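Local structure of OBCA, Oxalate Biosynthetic Component A (Burkholderia glumae, 4NNC) at residues Thr343-Glu348 / Asp364-Thr369; Ala309-Ala314 / Ala333-Phe338. The protein is an Oxalate Biosynthetic Component A protein with a TIM-barrel-type domain, modelled with bound 2KQ, oxalate and a cobalt ion. All coordinates share one frame; numbering follows the deposited sequence.

Of the segments concerned, the chain from the N terminus first meets strand 308-311, then helix 328-341, which packs back on that strand and so closes contact 2. It turns at once into strand 344-349, parallel to strand 308-311 and its neighbour in the sheet, where contact 1 opens; helix 363-368 closes it before strand 373-378. The two contacts are in series, neither nested nor crossed, and are successive beta-alpha units of the TIM-barrel-type domain, their centres about 7 Å apart. Probable backbone bonds join the strands directly, with E346 N 2.8 Å from A309 O and L311 N 2.9 Å from E346 O. Both strands also reach 2KQ.

Contact 1. Residues Thr343-Glu348 / Asp364-Thr369; sequences TRPEVE and DRLLRT. With 2KQ ((3S)-3-[2-[3-[[(2R)-4-[[[(2R,3S,4R,5R)-5-(6-aminopurin-9-yl)-4-oxidanyl-3-phosphonooxy-oxolan-2-yl]methoxy-oxidanyl-phosphoryl]oxy-oxidanyl-phosphoryl]oxy-3,3-dimethyl-2-oxidanyl-butanoyl]amino]propanoylamino]ethylsulfanyl]-3-oxidanyl-butanoic acid), chain D.
T369 sets its side chain against the ring of P345, V347 meets L366, and R344 reaches the backbone carbonyl of T369, so strand 344-348 touches the last turn of helix 363-368 and T369, which follows it, at three places. Van der Waals packing comes first. T369 OG1 stands 3.4 Å from P345 CG, and T369 CB is 3.5 Å from P345 CD; the hydroxyl arrives there because chi1 of 43° places it between the backbone N and the carbonyl carbon. Further along the strand the packing is apolar, and V347 and L366 meet at about a right angle. V347 CG1 is anti to the backbone N (chi1 180°), which leaves CG2 to meet the fork of L366, 3.6 Å from CD2 and 3.8 Å from CD1. L366 CD2 also lies 4.1 Å from P345 CG, joining both patches, and F335 of helix 328-341 borders L366 and T369.

The polar part is slight. R344 NE gives a weak hydrogen bond to T369 O at 3.4 Å, bent to 125° at the hydrogen, with the oxygen oblique to the guanidinium. The stronger partner is F523 O, bonded to NH2, while NH1 has a weak bond to P372 O.

E346 and E348 take no part in the helix packing: E346 OE1 accepts from N275 ND2, and E348 OE1 lies 3.0 Å from 2KQ C50, a contact with carbon. The chemistry therefore divides the strand: P345 and V347 pack on the outer helix and the residue after it, whereas the acids have other partners, E348 alone of the two packing on 2KQ.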
loop_
_atom_site.group_PDB
_atom_site.type_symbol
_atom_site.label_atom_id
_atom_site.label_comp_id
_atom_site.label_asym_id
_atom_site.label_seq_id
_atom_site.Cartn_x
_atom_site.Cartn_y
_atom_site.Cartn_z
ATOM N N THR A 343 18.502 18.017 2.346
ATOM C CA THR A 343 17.273 17.217 2.447
ATOM C C THR A 343 16.635 17.301 3.853
ATOM O O THR A 343 17.321 17.132 4.866
ATOM C CB THR A 343 17.563 15.747 2.082
ATOM O OG1 THR A 343 18.044 15.680 0.734
ATOM C CG2 THR A 343 16.311 14.864 2.227
ATOM N N ARG A 344 15.326 17.554 3.905
ATOM C CA ARG A 344 14.580 17.654 5.158
ATOM C C ARG A 344 14.100 16.254 5.564
ATOM O O ARG A 344 13.417 15.572 4.789
ATOM C CB ARG A 344 13.369 18.585 4.980
ATOM C CG ARG A 344 12.437 18.729 6.216
ATOM C CD ARG A 344 12.922 19.779 7.213
ATOM N NE ARG A 344 13.342 21.009 6.543
ATOM C CZ ARG A 344 12.572 22.078 6.349
ATOM N NH1 ARG A 344 11.316 22.099 6.788
ATOM N NH2 ARG A 344 13.064 23.130 5.701
ATOM N N PRO A 345 14.480 15.804 6.766
ATOM C CA PRO A 345 13.931 14.521 7.199
ATOM C C PRO A 345 12.422 14.600 7.409
ATOM O O PRO A 345 11.896 15.630 7.844
ATOM C CB PRO A 345 14.639 14.260 8.544
ATOM C CG PRO A 345 15.209 15.545 8.959
ATOM C CD PRO A 345 15.482 16.334 7.708
ATOM N N GLU A 346 11.731 13.517 7.074
ATOM C CA GLU A 346 10.393 13.296 7.586
ATOM C C GLU A 346 10.511 12.232 8.668
ATOM O O GLU A 346 10.798 11.057 8.356
ATOM C CB GLU A 346 9.443 12.792 6.498
ATOM C CG GLU A 346 8.061 12.471 7.055
ATOM C CD GLU A 346 7.052 12.120 5.977
ATOM O OE1 GLU A 346 7.213 11.049 5.354
ATOM O OE2 GLU A 346 6.098 12.914 5.761
ATOM N N VAL A 347 10.307 12.632 9.925
ATOM C CA VAL A 347 10.369 11.689 11.035
ATOM C C VAL A 347 9.193 10.707 10.925
ATOM O O VAL A 347 8.034 11.114 11.024
ATOM C CB VAL A 347 10.360 12.409 12.420
ATOM C CG1 VAL A 347 10.416 11.395 13.559
ATOM C CG2 VAL A 347 11.536 13.370 12.532
ATOM N N GLU A 348 9.484 9.423 10.697
ATOM C CA GLU A 348 8.422 8.413 10.651
ATOM C C GLU A 348 8.133 7.900 12.063
ATOM O O GLU A 348 8.926 7.169 12.666
ATOM C CB GLU A 348 8.778 7.258 9.711
ATOM C CG GLU A 348 9.320 7.701 8.337
ATOM C CD GLU A 348 8.335 8.577 7.547
ATOM O OE1 GLU A 348 7.099 8.477 7.769
ATOM O OE2 GLU A 348 8.792 9.374 6.698
ATOM N N ASP A 364 17.833 18.469 18.861
ATOM C CA ASP A 364 18.676 19.507 18.269
ATOM C C ASP A 364 19.057 19.176 16.828
ATOM O O ASP A 364 19.134 20.065 15.977
ATOM C CB ASP A 364 19.950 19.718 19.096
ATOM C CG ASP A 364 19.711 20.543 20.353
ATOM O OD1 ASP A 364 18.599 21.092 20.527
ATOM O OD2 ASP A 364 20.656 20.651 21.169
ATOM N N ARG A 365 19.304 17.899 16.558
ATOM C CA ARG A 365 19.643 17.475 15.203
ATOM C C ARG A 365 18.460 17.736 14.288
ATOM O O ARG A 365 18.633 18.169 13.156
ATOM C CB ARG A 365 20.011 15.987 15.160
ATOM C CG ARG A 365 21.201 15.621 16.023
ATOM C CD ARG A 365 22.503 16.110 15.426
ATOM N NE ARG A 365 23.281 14.993 14.886
ATOM C CZ ARG A 365 23.862 15.006 13.688
ATOM N NH1 ARG A 365 23.760 16.078 12.909
ATOM N NH2 ARG A 365 24.546 13.951 13.268
ATOM N N LEU A 366 17.254 17.467 14.783
ATOM C CA LEU A 366 16.052 17.691 13.982
ATOM C C LEU A 366 15.840 19.180 13.715
ATOM O O LEU A 366 15.460 19.552 12.611
ATOM C CB LEU A 366 14.818 17.065 14.641
ATOM C CG LEU A 366 14.694 15.552 14.481
ATOM C CD1 LEU A 366 13.524 15.006 15.286
ATOM C CD2 LEU A 366 14.570 15.166 12.994
ATOM N N LEU A 367 16.111 20.027 14.713
ATOM C CA LEU A 367 15.999 21.477 14.534
ATOM C C LEU A 367 17.016 21.985 13.508
ATOM O O LEU A 367 16.706 22.865 12.698
ATOM C CB LEU A 367 16.176 22.220 15.867
ATOM C CG LEU A 367 15.108 21.960 16.935
ATOM C CD1 LEU A 367 15.431 22.686 18.246
ATOM C CD2 LEU A 367 13.737 22.354 16.442
ATOM N N ARG A 368 18.222 21.418 13.525
ATOM C CA ARG A 368 19.273 21.828 12.591
ATOM C C ARG A 368 18.941 21.529 11.130
ATOM O O ARG A 368 19.407 22.228 10.233
ATOM C CB ARG A 368 20.615 21.156 12.927
ATOM C CG ARG A 368 21.283 21.609 14.224
ATOM C CD ARG A 368 22.558 20.805 14.476
ATOM N NE ARG A 368 23.645 21.238 13.598
ATOM C CZ ARG A 368 24.728 20.515 13.330
ATOM N NH1 ARG A 368 24.874 19.304 13.865
ATOM N NH2 ARG A 368 25.663 21.004 12.522
ATOM N N THR A 369 18.160 20.482 10.883
ATOM C CA THR A 369 17.924 20.051 9.511
ATOM C C THR A 369 16.816 20.868 8.870
ATOM O O THR A 369 16.486 20.683 7.690
ATOM C CB THR A 369 17.667 18.521 9.405
ATOM O OG1 THR A 369 16.797 18.089 10.465
ATOM C CG2 THR A 369 18.978 17.767 9.513
HETATM C C01 2KQ D . -0.360 -4.600 2.372
HETATM C C02 2KQ D . -1.480 -3.549 2.381
HETATM C C03 2KQ D . -1.000 -2.229 1.598
HETATM C C04 2KQ D . -2.717 -4.165 1.714
HETATM O O05 2KQ D . -3.752 -3.209 1.738
HETATM P P06 2KQ D . -5.278 -3.666 1.711
HETATM O O07 2KQ D . -6.115 -2.519 1.171
HETATM O O08 2KQ D . -5.463 -4.871 0.804
HETATM O O09 2KQ D . -5.725 -3.988 3.204
HETATM P P10 2KQ D . -5.637 -5.392 3.978
HETATM O O11 2KQ D . -5.845 -5.176 5.451
HETATM O O12 2KQ D . -4.264 -5.987 3.777
HETATM O O13 2KQ D . -6.751 -6.404 3.418
HETATM C C14 2KQ D . -6.782 -7.760 3.890
HETATM C C15 2KQ D . -8.061 -8.395 3.544
HETATM O O16 2KQ D . -9.210 -7.524 3.900
HETATM C C17 2KQ D . -9.889 -7.174 2.686
HETATM N N18 2KQ D . -10.225 -5.794 2.757
HETATM C C19 2KQ D . -9.417 -4.742 2.537
HETATM N N20 2KQ D . -10.114 -3.598 2.724
HETATM C C21 2KQ D . -11.388 -3.920 3.074
HETATM C C22 2KQ D . -12.545 -3.179 3.387
HETATM N N23 2KQ D . -12.525 -1.722 3.381
HETATM N N24 2KQ D . -13.673 -3.842 3.697
HETATM C C25 2KQ D . -13.694 -5.198 3.719
HETATM N N26 2KQ D . -12.615 -5.935 3.417
HETATM C C27 2KQ D . -11.453 -5.307 3.096
HETATM C C28 2KQ D . -8.987 -7.513 1.571
HETATM O O29 2KQ D . -9.715 -7.935 0.417
HETATM C C30 2KQ D . -8.189 -8.642 2.075
HETATM O O31 2KQ D . -8.898 -9.877 1.839
HETATM P P32 2KQ D . -8.308 -11.293 2.421
HETATM O O33 2KQ D . -8.326 -11.309 3.957
HETATM O O34 2KQ D . -9.122 -12.455 1.889
HETATM O O35 2KQ D . -6.886 -11.440 1.948
HETATM C C36 2KQ D . -1.894 -3.263 3.862
HETATM O O37 2KQ D . -2.317 -4.431 4.428
HETATM C C38 2KQ D . -0.783 -2.684 4.754
HETATM O O39 2KQ D . 0.168 -3.352 5.147
HETATM N N40 2KQ D . -0.900 -1.297 5.183
HETATM C C41 2KQ D . 0.124 -0.800 6.041
HETATM C C42 2KQ D . 1.221 -0.112 5.236
HETATM C C43 2KQ D . 2.357 0.480 6.100
HETATM O O44 2KQ D . 2.940 -0.196 6.950
HETATM N N45 2KQ D . 2.705 1.860 5.903
HETATM C C46 2KQ D . 3.758 2.388 6.718
HETATM C C47 2KQ D . 4.820 3.027 5.851
HETATM S S48 2KQ D . 5.965 4.002 6.816
HETATM C C49 2KQ D . 7.017 4.927 5.717
HETATM C C50 2KQ D . 6.601 6.296 5.846
HETATM O O51 2KQ D . 6.813 4.546 4.371
HETATM C C52 2KQ D . 8.504 4.873 6.186
HETATM C C53 2KQ D . 9.583 4.737 5.155
HETATM O O54 2KQ D . 9.307 4.624 3.924
HETATM O O55 2KQ D . 10.781 4.743 5.543
#

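Contact 2. Residues Ala309-Ala314 / Ala333-Phe338; sequences ASLSPA and AQFDHF. With 2KQ ((3S)-3-[2-[3-[[(2R)-4-[[[(2R,3S,4R,5R)-5-(6-aminopurin-9-yl)-4-oxidanyl-3-phosphonooxy-oxolan-2-yl]methoxy-oxidanyl-phosphoryl]oxy-oxidanyl-phosphoryl]oxy-3,3-dimethyl-2-oxidanyl-butanoyl]amino]propanoylamino]ethylsulfanyl]-3-oxidanyl-butanoic acid), chain D.
L311 lays one methyl over the ring of F335. Its CD1 sits 3.9 Å from the F335 ring centroid and only 13° off the ring normal, a CH-pi contact over the face, while L311 CD2 is 3.8 Å from F335 CZ near the rim. With CG anti to the backbone N (chi1 -171°), the leucine fork extends to the helix and crosses the phenyl side chain at about a right angle. The same CD1 also approaches F338 obliquely, 4.3 Å from F338 CE2, so one methyl touches both rings.

F338 meets the strand chiefly by its edge. A309 O is in the ring plane, 3.6 Å from F338 CE2, and A309 CB is 3.7 Å from that same carbon. P345 of the next strand and L296 touch this ring as well.

Polar linkage is by water: water 1 donates to S310 O at 3.1 Å and accepts from Q334 NE2 at 3.0 Å. The Q334 amide is fixed further by R293 NH1 on OE1 and R292 O on NE2, and S310 O also accepts from T278 OG1. On the side of the strand turned from the helix, S310 OG donates to 2KQ O55 at 2.7 Å.

With 152° between the directions of strand and helix, this is a near-antiparallel beta-alpha packing of the barrel wall: A309, L311, F335 and F338 form an apolar interface between the two, the water bridge lies beside it, and a serine presents a hydroxyl to the ligand carboxylate inside.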
loop_
_atom_site.group_PDB
_atom_site.type_symbol
_atom_site.label_atom_id
_atom_site.label_comp_id
_atom_site.label_asym_id
_atom_site.label_seq_id
_atom_site.Cartn_x
_atom_site.Cartn_y
_atom_site.Cartn_z
ATOM N N ALA A 309 13.325 13.118 2.923
ATOM C CA ALA A 309 13.591 11.691 3.042
ATOM C C ALA A 309 13.149 11.163 4.417
ATOM O O ALA A 309 13.243 11.857 5.430
ATOM C CB ALA A 309 15.053 11.397 2.801
ATOM N N SER A 310 12.685 9.922 4.454
ATOM C CA SER A 310 12.216 9.358 5.710
ATOM C C SER A 310 13.370 9.128 6.669
ATOM O O SER A 310 14.505 8.830 6.258
ATOM C CB SER A 310 11.402 8.067 5.493
ATOM O OG SER A 310 12.187 7.021 4.952
ATOM N N LEU A 311 13.074 9.297 7.952
ATOM C CA LEU A 311 14.047 9.075 9.002
ATOM C C LEU A 311 13.315 8.572 10.254
ATOM O O LEU A 311 12.392 9.225 10.754
ATOM C CB LEU A 311 14.841 10.360 9.290
ATOM C CG LEU A 311 16.059 10.211 10.222
ATOM C CD1 LEU A 311 17.169 11.204 9.878
ATOM C CD2 LEU A 311 15.654 10.366 11.683
ATOM N N SER A 312 13.741 7.407 10.734
ATOM C CA SER A 312 13.148 6.756 11.888
ATOM C C SER A 312 14.201 6.604 12.995
ATOM O O SER A 312 15.061 5.732 12.906
ATOM C CB SER A 312 12.625 5.384 11.476
ATOM O OG SER A 312 11.633 5.513 10.471
ATOM N N PRO A 313 14.132 7.450 14.045
ATOM C CA PRO A 313 15.199 7.499 15.058
ATOM C C PRO A 313 15.178 6.352 16.087
ATOM O O PRO A 313 15.461 6.601 17.267
ATOM C CB PRO A 313 14.961 8.848 15.751
ATOM C CG PRO A 313 13.504 9.119 15.571
ATOM C CD PRO A 313 13.157 8.543 14.214
ATOM N N ALA A 314 14.890 5.126 15.637
ATOM C CA ALA A 314 14.926 3.922 16.474
ATOM C C ALA A 314 14.628 2.700 15.623
ATOM O O ALA A 314 14.119 2.828 14.501
ATOM C CB ALA A 314 13.912 4.010 17.627
ATOM N N ALA A 333 25.159 9.556 10.942
ATOM C CA ALA A 333 25.605 9.694 9.552
ATOM C C ALA A 333 24.471 10.171 8.624
ATOM O O ALA A 333 24.711 10.996 7.733
ATOM C CB ALA A 333 26.238 8.406 9.045
ATOM N N GLN A 334 23.242 9.688 8.840
ATOM C CA GLN A 334 22.102 10.168 8.047
ATOM C C GLN A 334 21.874 11.666 8.235
ATOM O O GLN A 334 21.756 12.397 7.253
ATOM C CB GLN A 334 20.794 9.426 8.376
ATOM C CG GLN A 334 20.739 7.953 8.012
ATOM C CD GLN A 334 20.781 7.693 6.511
ATOM O OE1 GLN A 334 21.858 7.550 5.925
ATOM N NE2 GLN A 334 19.608 7.602 5.888
ATOM N N PHE A 335 21.818 12.115 9.492
ATOM C CA PHE A 335 21.639 13.535 9.795
ATOM C C PHE A 335 22.743 14.415 9.200
ATOM O O PHE A 335 22.453 15.471 8.646
ATOM C CB PHE A 335 21.573 13.775 11.309
ATOM C CG PHE A 335 20.213 13.586 11.902
ATOM C CD1 PHE A 335 19.218 14.536 11.706
ATOM C CD2 PHE A 335 19.932 12.473 12.691
ATOM C CE1 PHE A 335 17.960 14.369 12.265
ATOM C CE2 PHE A 335 18.666 12.304 13.260
ATOM C CZ PHE A 335 17.684 13.249 13.044
ATOM N N ASP A 336 24.004 14.004 9.347
ATOM C CA ASP A 336 25.107 14.754 8.746
ATOM C C ASP A 336 24.864 14.891 7.251
ATOM O O ASP A 336 25.072 15.952 6.662
ATOM C CB ASP A 336 26.436 14.013 8.939
ATOM C CG ASP A 336 27.053 14.254 10.294
ATOM O OD1 ASP A 336 26.742 15.296 10.906
ATOM O OD2 ASP A 336 27.867 13.408 10.739
ATOM N N HIS A 337 24.439 13.796 6.629
ATOM C CA HIS A 337 24.271 13.800 5.184
ATOM C C HIS A 337 23.067 14.632 4.711
ATOM O O HIS A 337 23.190 15.364 3.735
ATOM C CB HIS A 337 24.200 12.381 4.625
ATOM C CG HIS A 337 23.959 12.345 3.153
ATOM N ND1 HIS A 337 24.986 12.310 2.234
ATOM C CD2 HIS A 337 22.810 12.393 2.437
ATOM C CE1 HIS A 337 24.480 12.322 1.015
ATOM N NE2 HIS A 337 23.162 12.370 1.111
ATOM N N PHE A 338 21.919 14.522 5.392
ATOM C CA PHE A 338 20.737 15.314 5.032
ATOM C C PHE A 338 21.066 16.801 5.100
ATOM O O PHE A 338 20.660 17.586 4.245
ATOM C CB PHE A 338 19.563 15.070 5.993
ATOM C CG PHE A 338 18.849 13.746 5.818
ATOM C CD1 PHE A 338 19.540 12.577 5.564
ATOM C CD2 PHE A 338 17.475 13.676 5.957
ATOM C CE1 PHE A 338 18.877 11.362 5.446
ATOM C CE2 PHE A 338 16.802 12.470 5.834
ATOM C CZ PHE A 338 17.505 11.310 5.580
HETATM C C01 2KQ D . -0.360 -4.600 2.372
HETATM C C02 2KQ D . -1.480 -3.549 2.381
HETATM C C03 2KQ D . -1.000 -2.229 1.598
HETATM C C04 2KQ D . -2.717 -4.165 1.714
HETATM O O05 2KQ D . -3.752 -3.209 1.738
HETATM P P06 2KQ D . -5.278 -3.666 1.711
HETATM O O07 2KQ D . -6.115 -2.519 1.171
HETATM O O08 2KQ D . -5.463 -4.871 0.804
HETATM O O09 2KQ D . -5.725 -3.988 3.204
HETATM P P10 2KQ D . -5.637 -5.392 3.978
HETATM O O11 2KQ D . -5.845 -5.176 5.451
HETATM O O12 2KQ D . -4.264 -5.987 3.777
HETATM O O13 2KQ D . -6.751 -6.404 3.418
HETATM C C14 2KQ D . -6.782 -7.760 3.890
HETATM C C15 2KQ D . -8.061 -8.395 3.544
HETATM O O16 2KQ D . -9.210 -7.524 3.900
HETATM C C17 2KQ D . -9.889 -7.174 2.686
HETATM N N18 2KQ D . -10.225 -5.794 2.757
HETATM C C19 2KQ D . -9.417 -4.742 2.537
HETATM N N20 2KQ D . -10.114 -3.598 2.724
HETATM C C21 2KQ D . -11.388 -3.920 3.074
HETATM C C22 2KQ D . -12.545 -3.179 3.387
HETATM N N23 2KQ D . -12.525 -1.722 3.381
HETATM N N24 2KQ D . -13.673 -3.842 3.697
HETATM C C25 2KQ D . -13.694 -5.198 3.719
HETATM N N26 2KQ D . -12.615 -5.935 3.417
HETATM C C27 2KQ D . -11.453 -5.307 3.096
HETATM C C28 2KQ D . -8.987 -7.513 1.571
HETATM O O29 2KQ D . -9.715 -7.935 0.417
HETATM C C30 2KQ D . -8.189 -8.642 2.075
HETATM O O31 2KQ D . -8.898 -9.877 1.839
HETATM P P32 2KQ D . -8.308 -11.293 2.421
HETATM O O33 2KQ D . -8.326 -11.309 3.957
HETATM O O34 2KQ D . -9.122 -12.455 1.889
HETATM O O35 2KQ D . -6.886 -11.440 1.948
HETATM C C36 2KQ D . -1.894 -3.263 3.862
HETATM O O37 2KQ D . -2.317 -4.431 4.428
HETATM C C38 2KQ D . -0.783 -2.684 4.754
HETATM O O39 2KQ D . 0.168 -3.352 5.147
HETATM N N40 2KQ D . -0.900 -1.297 5.183
HETATM C C41 2KQ D . 0.124 -0.800 6.041
HETATM C C42 2KQ D . 1.221 -0.112 5.236
HETATM C C43 2KQ D . 2.357 0.480 6.100
HETATM O O44 2KQ D . 2.940 -0.196 6.950
HETATM N N45 2KQ D . 2.705 1.860 5.903
HETATM C C46 2KQ D . 3.758 2.388 6.718
HETATM C C47 2KQ D . 4.820 3.027 5.851
HETATM S S48 2KQ D . 5.965 4.002 6.816
HETATM C C49 2KQ D . 7.017 4.927 5.717
HETATM C C50 2KQ D . 6.601 6.296 5.846
HETATM O O51 2KQ D . 6.813 4.546 4.371
HETATM C C52 2KQ D . 8.504 4.873 6.186
HETATM C C53 2KQ D . 9.583 4.737 5.155
HETATM O O54 2KQ D . 9.307 4.624 3.924
HETATM O O55 2KQ D . 10.781 4.743 5.543
HETATM O O HOH W 1 17.196 7.868 7.582
#